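Local coordinates for protein glutathione peroxidase-like peroxiredoxin HYR1 (Saccharomyces cerevisiae, PDB 3CMI) that reduces hydroperoxides with electrons from thioredoxin and acts as a peroxide sensor, passing the oxidising signal to the transcription activator YAP1, at residues A[52-55]-A[56-60]; A[24-27]-A[28-31]; A[17-20]-A[21-25]. One frame throughout, in Å; residues are numbered along the deposited sequence.

Interaction 1 (A[52-55]-A[56-60]); sequences ELEA and LYKRY
E54 and K58 form a salt bridge one turn apart on helix 47-60, a partly buried, local i to i+4 contact. E54 OE1 lies 3.2 Å from K58 NZ, a weak bond. The glutamate reaches it by placing CG anti to the backbone N (chi1 -177°) and bending at chi2, while the lysine stays extended until a bend at chi4 brings its amine round. Below the charges the stems also touch, with K58 CE 3.8 Å from E54 CG. The same E54 OE1 is hydrogen-bonded to T97 OG1, which is its stronger partner and ties the helix to a neighbouring loop.

The helix is the middle element of a beta-alpha-beta unit, between strands 34-41 and 65-72 of the thioredoxin-like fold. Its backbone ladder runs through the contact: K58 N donates to E54 O at 2.8 Å and Y57 N to L53 O at 2.9 Å. E54 OE2 approaches the Y57 ring obliquely, 4.1 Å from Y57 CD2, the carboxylate and ring planes 48° apart. L56, buried, packs on F65 of the adjoining strand and on I163 of helix 160-167, and Y57 lies against T66 and I67.

Interaction 2 (A[24-27]-A[28-31]); sequences PFPF and DQLK
L30 N donates to F27 O at 2.9 Å, the shortest sound polar bond of this 3-10 turn. L30 N lies 62° out of the F27 carbonyl plane, above it. One residue earlier Q29 N makes the equivalent bond to P26 O, but weakly, at 3.4 Å.

F27 and L30 lie side by side and point the same way, and methyl CD2 of L30 comes down on one face of the F27 ring. This CH-pi contact runs 3.8 Å from L30 CD2 to the ring centroid of F27, close to the ring normal, with the methyl displaced toward the ring's rim. The other leucine branch serves a second aromatic: L30 CD1 is 4.1 Å from F25 CE2. The edge of the F25 ring in turn meets F27 CE1, which lies in its plane, so the two phenylalanines and the leucine make one apolar cluster.

The end amide of Q29 lies over a face of F25, ring and amide planes inclined by 28°. Its CG is tucked between its own backbone N and carbonyl carbon (chi1 74°), a torsion that lets CG pass 3.2 Å from P26 O and, with the chain extended beyond it, carries the amide to the ring. There Q29 CD stands 3.7 Å from F25 CZ. D28 OD2 rests against the proline ring, 3.2 Å from P26 CB.

The turn lies in the loop before strand 34-41, among other loops of the chain: the F27 ring meets that of F12, the F27 backbone is hydrogen-bonded to L15, and F25 leans on M101. Toward the sheet, L30 packs on V35 and F27 on I37, both of strand 34-41.

Interaction 3 (A[17-20]-A[21-25]); sequences PVDK and KGQPF
D19 and Q23 face each other at the turn end of a short hairpin-like loop with a single bridge, closed by a type I turn from D19 to G22 with G22 in the left-handed position of a G1 bulge (phi 79°). Their flat ends stand almost perpendicular, the carboxylate and amide planes 86° apart. With CG held between its backbone N and carbonyl carbon (chi1 77°), D19 swings OD2 over the turn, where Q23 N donates to it at 2.7 Å from above the carboxylate plane. The D19 backbone is bound as well: its N donates to Q23 O at 2.6 Å, and its O receives G22 N at 2.9 Å. D19 thus grips the loop by both main chain and side chain.

Beyond the turn, V18 and P24 are a non-hydrogen-bonded antiparallel pair, followed by F25 N bonding to P17 O at 2.8 Å. V18 sends CG1 toward the glycine, a tight fit at 3.4 Å from G22 CA. V18 and K20 are hydrogen-bonded through their backbones to K102 and I100. A water donates to both D19 OD1, at 2.6 Å, and P24 O, at 2.9 Å.

Overall arrangement
Interactions 2 and 3 form one continuous piece of chain ahead of strand 34-41: they share P24 and F25, their centres lie 11 Å apart, and they also pack together where F27 CE1 meets P17 CG at 3.5 Å. The hairpin-like loop leads through F25 and P26 into the 3-10 turn. Interaction 1 comes later, on helix 47-60, with its centre about 20 Å from that of interaction 2 and about 22 Å from that of interaction 3; nearest atoms remain about 9 Å away from either. The active-site C44, which becomes a sulfenic acid, falls in sequence between strand 34-41 and helix 47-60, yet all three contacts lie away from it.

Interaction 1 (A[52-55]-A[56-60])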
loop_
_atom_site.group_PDB
_atom_site.type_symbol
_atom_site.label_atom_id
_atom_site.label_comp_id
_atom_site.label_asym_id
_atom_site.label_seq_id
_atom_site.Cartn_x
_atom_site.Cartn_y
_atom_site.Cartn_z
ATOM N N GLU A 52 -8.565 10.583 4.492
ATOM C CA GLU A 52 -9.339 9.575 3.763
ATOM C C GLU A 52 -8.830 8.152 4.011
ATOM O O GLU A 52 -9.626 7.225 4.162
ATOM C CB GLU A 52 -9.389 9.883 2.259
ATOM C CG GLU A 52 -10.413 10.950 1.874
ATOM C CD GLU A 52 -10.936 10.805 0.444
ATOM O OE1 GLU A 52 -11.102 11.842 -0.239
ATOM O OE2 GLU A 52 -11.196 9.662 0.004
ATOM N N LEU A 53 -7.506 7.989 4.055
ATOM C CA LEU A 53 -6.890 6.695 4.343
ATOM C C LEU A 53 -7.219 6.230 5.754
ATOM O O LEU A 53 -7.588 5.072 5.959
ATOM C CB LEU A 53 -5.372 6.759 4.156
ATOM C CG LEU A 53 -4.849 6.876 2.722
ATOM C CD1 LEU A 53 -3.403 7.332 2.737
ATOM C CD2 LEU A 53 -5.013 5.565 1.955
ATOM N N GLU A 54 -7.082 7.140 6.717
ATOM C CA GLU A 54 -7.396 6.867 8.118
ATOM C C GLU A 54 -8.861 6.466 8.302
ATOM O O GLU A 54 -9.163 5.556 9.079
ATOM C CB GLU A 54 -7.041 8.076 8.991
ATOM C CG GLU A 54 -7.247 7.893 10.507
ATOM C CD GLU A 54 -6.372 6.808 11.132
ATOM O OE1 GLU A 54 -6.611 6.481 12.308
ATOM O OE2 GLU A 54 -5.455 6.278 10.469
ATOM N N ALA A 55 -9.759 7.131 7.572
ATOM C CA ALA A 55 -11.181 6.808 7.601
ATOM C C ALA A 55 -11.435 5.390 7.086
ATOM O O ALA A 55 -12.225 4.649 7.663
ATOM C CB ALA A 55 -11.994 7.836 6.801
ATOM N N LEU A 56 -10.754 5.021 6.002
ATOM C CA LEU A 56 -10.834 3.671 5.447
ATOM C C LEU A 56 -10.371 2.643 6.475
ATOM O O LEU A 56 -11.044 1.635 6.713
ATOM C CB LEU A 56 -9.968 3.573 4.187
ATOM C CG LEU A 56 -10.213 2.444 3.183
ATOM C CD1 LEU A 56 -11.556 2.620 2.472
ATOM C CD2 LEU A 56 -9.067 2.401 2.176
ATOM N N TYR A 57 -9.231 2.927 7.100
ATOM C CA TYR A 57 -8.642 2.047 8.101
ATOM C C TYR A 57 -9.554 1.882 9.309
ATOM O O TYR A 57 -9.831 0.758 9.723
ATOM C CB TYR A 57 -7.267 2.572 8.528
ATOM C CG TYR A 57 -6.556 1.728 9.565
ATOM C CD1 TYR A 57 -6.172 0.412 9.285
ATOM C CD2 TYR A 57 -6.236 2.257 10.817
ATOM C CE1 TYR A 57 -5.503 -0.359 10.233
ATOM C CE2 TYR A 57 -5.575 1.490 11.772
ATOM C CZ TYR A 57 -5.215 0.186 11.474
ATOM O OH TYR A 57 -4.553 -0.571 12.419
ATOM N N LYS A 58 -10.015 2.999 9.868
ATOM C CA LYS A 58 -10.946 2.973 10.999
ATOM C C LYS A 58 -12.196 2.152 10.675
ATOM O O LYS A 58 -12.661 1.350 11.488
ATOM C CB LYS A 58 -11.350 4.394 11.400
ATOM C CG LYS A 58 -10.234 5.203 12.037
ATOM C CD LYS A 58 -10.786 6.463 12.686
ATOM C CE LYS A 58 -9.686 7.274 13.359
ATOM N NZ LYS A 58 -8.985 6.523 14.449
ATOM N N ARG A 59 -12.723 2.341 9.472
ATOM C CA ARG A 59 -13.962 1.685 9.076
ATOM C C ARG A 59 -13.856 0.155 9.019
ATOM O O ARG A 59 -14.725 -0.558 9.540
ATOM C CB ARG A 59 -14.464 2.250 7.745
ATOM C CG ARG A 59 -15.584 1.443 7.154
ATOM C CD ARG A 59 -16.509 2.254 6.283
ATOM N NE ARG A 59 -17.841 1.740 6.535
ATOM C CZ ARG A 59 -18.821 2.405 7.127
ATOM N NH1 ARG A 59 -18.678 3.671 7.489
ATOM N NH2 ARG A 59 -19.977 1.796 7.311
ATOM N N TYR A 60 -12.766 -0.329 8.429
ATOM C CA TYR A 60 -12.639 -1.731 8.041
ATOM C C TYR A 60 -11.630 -2.561 8.823
ATOM O O TYR A 60 -11.597 -3.784 8.676
ATOM C CB TYR A 60 -12.301 -1.824 6.552
ATOM C CG TYR A 60 -13.413 -1.355 5.641
ATOM C CD1 TYR A 60 -14.641 -2.018 5.612
ATOM C CD2 TYR A 60 -13.233 -0.260 4.798
ATOM C CE1 TYR A 60 -15.663 -1.596 4.767
ATOM C CE2 TYR A 60 -14.254 0.172 3.948
ATOM C CZ TYR A 60 -15.460 -0.502 3.940
ATOM O OH TYR A 60 -16.472 -0.079 3.117
#

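Interaction 2 (A[24-27]-A[28-31])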
loop_
_atom_site.group_PDB
_atom_site.type_symbol
_atom_site.label_atom_id
_atom_site.label_comp_id
_atom_site.label_asym_id
_atom_site.label_seq_id
_atom_site.Cartn_x
_atom_site.Cartn_y
_atom_site.Cartn_z
ATOM N N PRO A 24 12.163 -4.813 11.466
ATOM C CA PRO A 24 11.514 -5.641 10.446
ATOM C C PRO A 24 10.005 -5.698 10.631
ATOM O O PRO A 24 9.512 -5.901 11.748
ATOM C CB PRO A 24 12.118 -7.029 10.674
ATOM C CG PRO A 24 13.459 -6.752 11.301
ATOM C CD PRO A 24 13.236 -5.546 12.177
ATOM N N PHE A 25 9.283 -5.487 9.533
ATOM C CA PHE A 25 7.837 -5.627 9.520
ATOM C C PHE A 25 7.481 -6.757 8.558
ATOM O O PHE A 25 7.263 -6.519 7.365
ATOM C CB PHE A 25 7.165 -4.311 9.116
ATOM C CG PHE A 25 5.664 -4.330 9.258
ATOM C CD1 PHE A 25 5.067 -4.061 10.485
ATOM C CD2 PHE A 25 4.849 -4.633 8.169
ATOM C CE1 PHE A 25 3.679 -4.084 10.626
ATOM C CE2 PHE A 25 3.470 -4.661 8.301
ATOM C CZ PHE A 25 2.885 -4.385 9.533
ATOM N N PRO A 26 7.434 -7.999 9.070
ATOM C CA PRO A 26 7.233 -9.143 8.181
ATOM C C PRO A 26 5.796 -9.233 7.674
ATOM O O PRO A 26 4.854 -9.140 8.460
ATOM C CB PRO A 26 7.596 -10.345 9.060
ATOM C CG PRO A 26 7.367 -9.889 10.462
ATOM C CD PRO A 26 7.556 -8.398 10.487
ATOM N N PHE A 27 5.637 -9.398 6.364
ATOM C CA PHE A 27 4.307 -9.433 5.747
ATOM C C PHE A 27 3.544 -10.732 6.019
ATOM O O PHE A 27 2.377 -10.851 5.657
ATOM C CB PHE A 27 4.410 -9.185 4.239
ATOM C CG PHE A 27 4.411 -7.726 3.847
ATOM C CD1 PHE A 27 4.728 -6.725 4.765
ATOM C CD2 PHE A 27 4.129 -7.357 2.535
ATOM C CE1 PHE A 27 4.733 -5.382 4.385
ATOM C CE2 PHE A 27 4.139 -6.019 2.146
ATOM C CZ PHE A 27 4.439 -5.032 3.069
ATOM N N ASP A 28 4.192 -11.707 6.658
ATOM C CA ASP A 28 3.502 -12.950 7.003
ATOM C C ASP A 28 2.404 -12.716 8.050
ATOM O O ASP A 28 1.443 -13.484 8.126
ATOM C CB ASP A 28 4.482 -14.051 7.436
ATOM C CG ASP A 28 5.156 -13.758 8.762
ATOM O OD1 ASP A 28 5.533 -14.724 9.455
ATOM O OD2 ASP A 28 5.315 -12.570 9.114
ATOM N N GLN A 29 2.542 -11.642 8.830
ATOM C CA GLN A 29 1.507 -11.233 9.791
ATOM C C GLN A 29 0.241 -10.748 9.075
ATOM O O GLN A 29 -0.813 -10.583 9.696
ATOM C CB GLN A 29 2.035 -10.138 10.729
ATOM C CG GLN A 29 2.180 -8.753 10.080
ATOM C CD GLN A 29 2.941 -7.766 10.954
ATOM O OE1 GLN A 29 4.114 -7.463 10.701
ATOM N NE2 GLN A 29 2.279 -7.268 11.993
ATOM N N LEU A 30 0.362 -10.533 7.767
ATOM C CA LEU A 30 -0.724 -10.008 6.939
ATOM C C LEU A 30 -1.601 -11.105 6.326
ATOM O O LEU A 30 -2.546 -10.804 5.595
ATOM C CB LEU A 30 -0.146 -9.123 5.827
ATOM C CG LEU A 30 0.007 -7.604 6.006
ATOM C CD1 LEU A 30 0.322 -7.164 7.440
ATOM C CD2 LEU A 30 1.027 -7.054 5.024
ATOM N N LYS A 31 -1.281 -12.365 6.628
ATOM C CA LYS A 31 -2.008 -13.518 6.094
ATOM C C LYS A 31 -3.469 -13.508 6.536
ATOM O O LYS A 31 -3.764 -13.354 7.724
ATOM C CB LYS A 31 -1.340 -14.831 6.521
ATOM C CG LYS A 31 -0.023 -15.131 5.815
ATOM C CD LYS A 31 0.667 -16.351 6.402
ATOM C CE LYS A 31 2.013 -16.596 5.730
ATOM N NZ LYS A 31 2.811 -17.651 6.430
#

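Interaction 3 (A[17-20]-A[21-25])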
loop_
_atom_site.group_PDB
_atom_site.type_symbol
_atom_site.label_atom_id
_atom_site.label_comp_id
_atom_site.label_asym_id
_atom_site.label_seq_id
_atom_site.Cartn_x
_atom_site.Cartn_y
_atom_site.Cartn_z
ATOM N N PRO A 17 9.752 -5.340 4.901
ATOM C CA PRO A 17 10.307 -3.988 4.882
ATOM C C PRO A 17 10.610 -3.483 6.290
ATOM O O PRO A 17 10.020 -3.962 7.263
ATOM C CB PRO A 17 9.177 -3.160 4.271
ATOM C CG PRO A 17 7.934 -3.902 4.653
ATOM C CD PRO A 17 8.325 -5.345 4.520
ATOM N N VAL A 18 11.519 -2.522 6.389
ATOM C CA VAL A 18 11.852 -1.908 7.671
ATOM C C VAL A 18 10.725 -0.949 8.080
ATOM O O VAL A 18 10.266 -0.154 7.263
ATOM C CB VAL A 18 13.203 -1.157 7.594
ATOM C CG1 VAL A 18 13.565 -0.573 8.933
ATOM C CG2 VAL A 18 14.318 -2.087 7.109
ATOM N N ASP A 19 10.281 -1.021 9.334
ATOM C CA ASP A 19 9.212 -0.127 9.790
ATOM C C ASP A 19 9.751 1.239 10.229
ATOM O O ASP A 19 10.957 1.499 10.131
ATOM C CB ASP A 19 8.305 -0.789 10.855
ATOM C CG ASP A 19 8.934 -0.844 12.255
ATOM O OD1 ASP A 19 8.281 -1.407 13.162
ATOM O OD2 ASP A 19 10.059 -0.338 12.470
ATOM N N LYS A 20 8.847 2.099 10.696
ATOM C CA LYS A 20 9.167 3.461 11.136
ATOM C C LYS A 20 10.202 3.503 12.269
ATOM O O LYS A 20 11.027 4.420 12.323
ATOM C CB LYS A 20 7.878 4.168 11.570
ATOM C CG LYS A 20 7.953 5.692 11.637
ATOM C CD LYS A 20 6.698 6.290 12.279
ATOM C CE LYS A 20 6.717 6.143 13.796
ATOM N NZ LYS A 20 5.619 6.905 14.464
ATOM N N LYS A 21 10.156 2.516 13.166
ATOM C CA LYS A 21 11.118 2.415 14.276
ATOM C C LYS A 21 12.427 1.718 13.854
ATOM O O LYS A 21 13.309 1.466 14.684
ATOM C CB LYS A 21 10.499 1.677 15.475
ATOM C CG LYS A 21 9.134 2.196 15.967
ATOM C CD LYS A 21 9.263 3.426 16.866
ATOM C CE LYS A 21 7.980 3.693 17.657
ATOM N NZ LYS A 21 8.057 3.209 19.086
ATOM N N GLY A 22 12.546 1.407 12.562
ATOM C CA GLY A 22 13.737 0.747 12.032
ATOM C C GLY A 22 13.766 -0.752 12.288
ATOM O O GLY A 22 14.840 -1.371 12.258
ATOM N N GLN A 23 12.579 -1.337 12.523
ATOM C CA GLN A 23 12.483 -2.771 12.815
ATOM C C GLN A 23 11.781 -3.526 11.676
ATOM O O GLN A 23 10.905 -2.960 10.995
ATOM C CB GLN A 23 11.753 -3.017 14.143
ATOM C CG GLN A 23 12.488 -2.489 15.398
ATOM C CD GLN A 23 13.985 -2.995 15.516
ATOM O OE1 GLN A 23 14.143 -4.207 15.155
ATOM N NE2 GLN A 23 15.022 -1.945 15.719
ATOM N N PRO A 24 12.163 -4.813 11.466
ATOM C CA PRO A 24 11.514 -5.641 10.446
ATOM C C PRO A 24 10.005 -5.698 10.631
ATOM O O PRO A 24 9.512 -5.901 11.748
ATOM C CB PRO A 24 12.118 -7.029 10.674
ATOM C CG PRO A 24 13.459 -6.752 11.301
ATOM C CD PRO A 24 13.236 -5.546 12.177
ATOM N N PHE A 25 9.283 -5.487 9.533
ATOM C CA PHE A 25 7.837 -5.627 9.520
ATOM C C PHE A 25 7.481 -6.757 8.558
ATOM O O PHE A 25 7.263 -6.519 7.365
ATOM C CB PHE A 25 7.165 -4.311 9.116
ATOM C CG PHE A 25 5.664 -4.330 9.258
ATOM C CD1 PHE A 25 5.067 -4.061 10.485
ATOM C CD2 PHE A 25 4.849 -4.633 8.169
ATOM C CE1 PHE A 25 3.679 -4.084 10.626
ATOM C CE2 PHE A 25 3.470 -4.661 8.301
ATOM C CZ PHE A 25 2.885 -4.385 9.533
HETATM O O HOH W 1 7.836 -4.014 13.189
#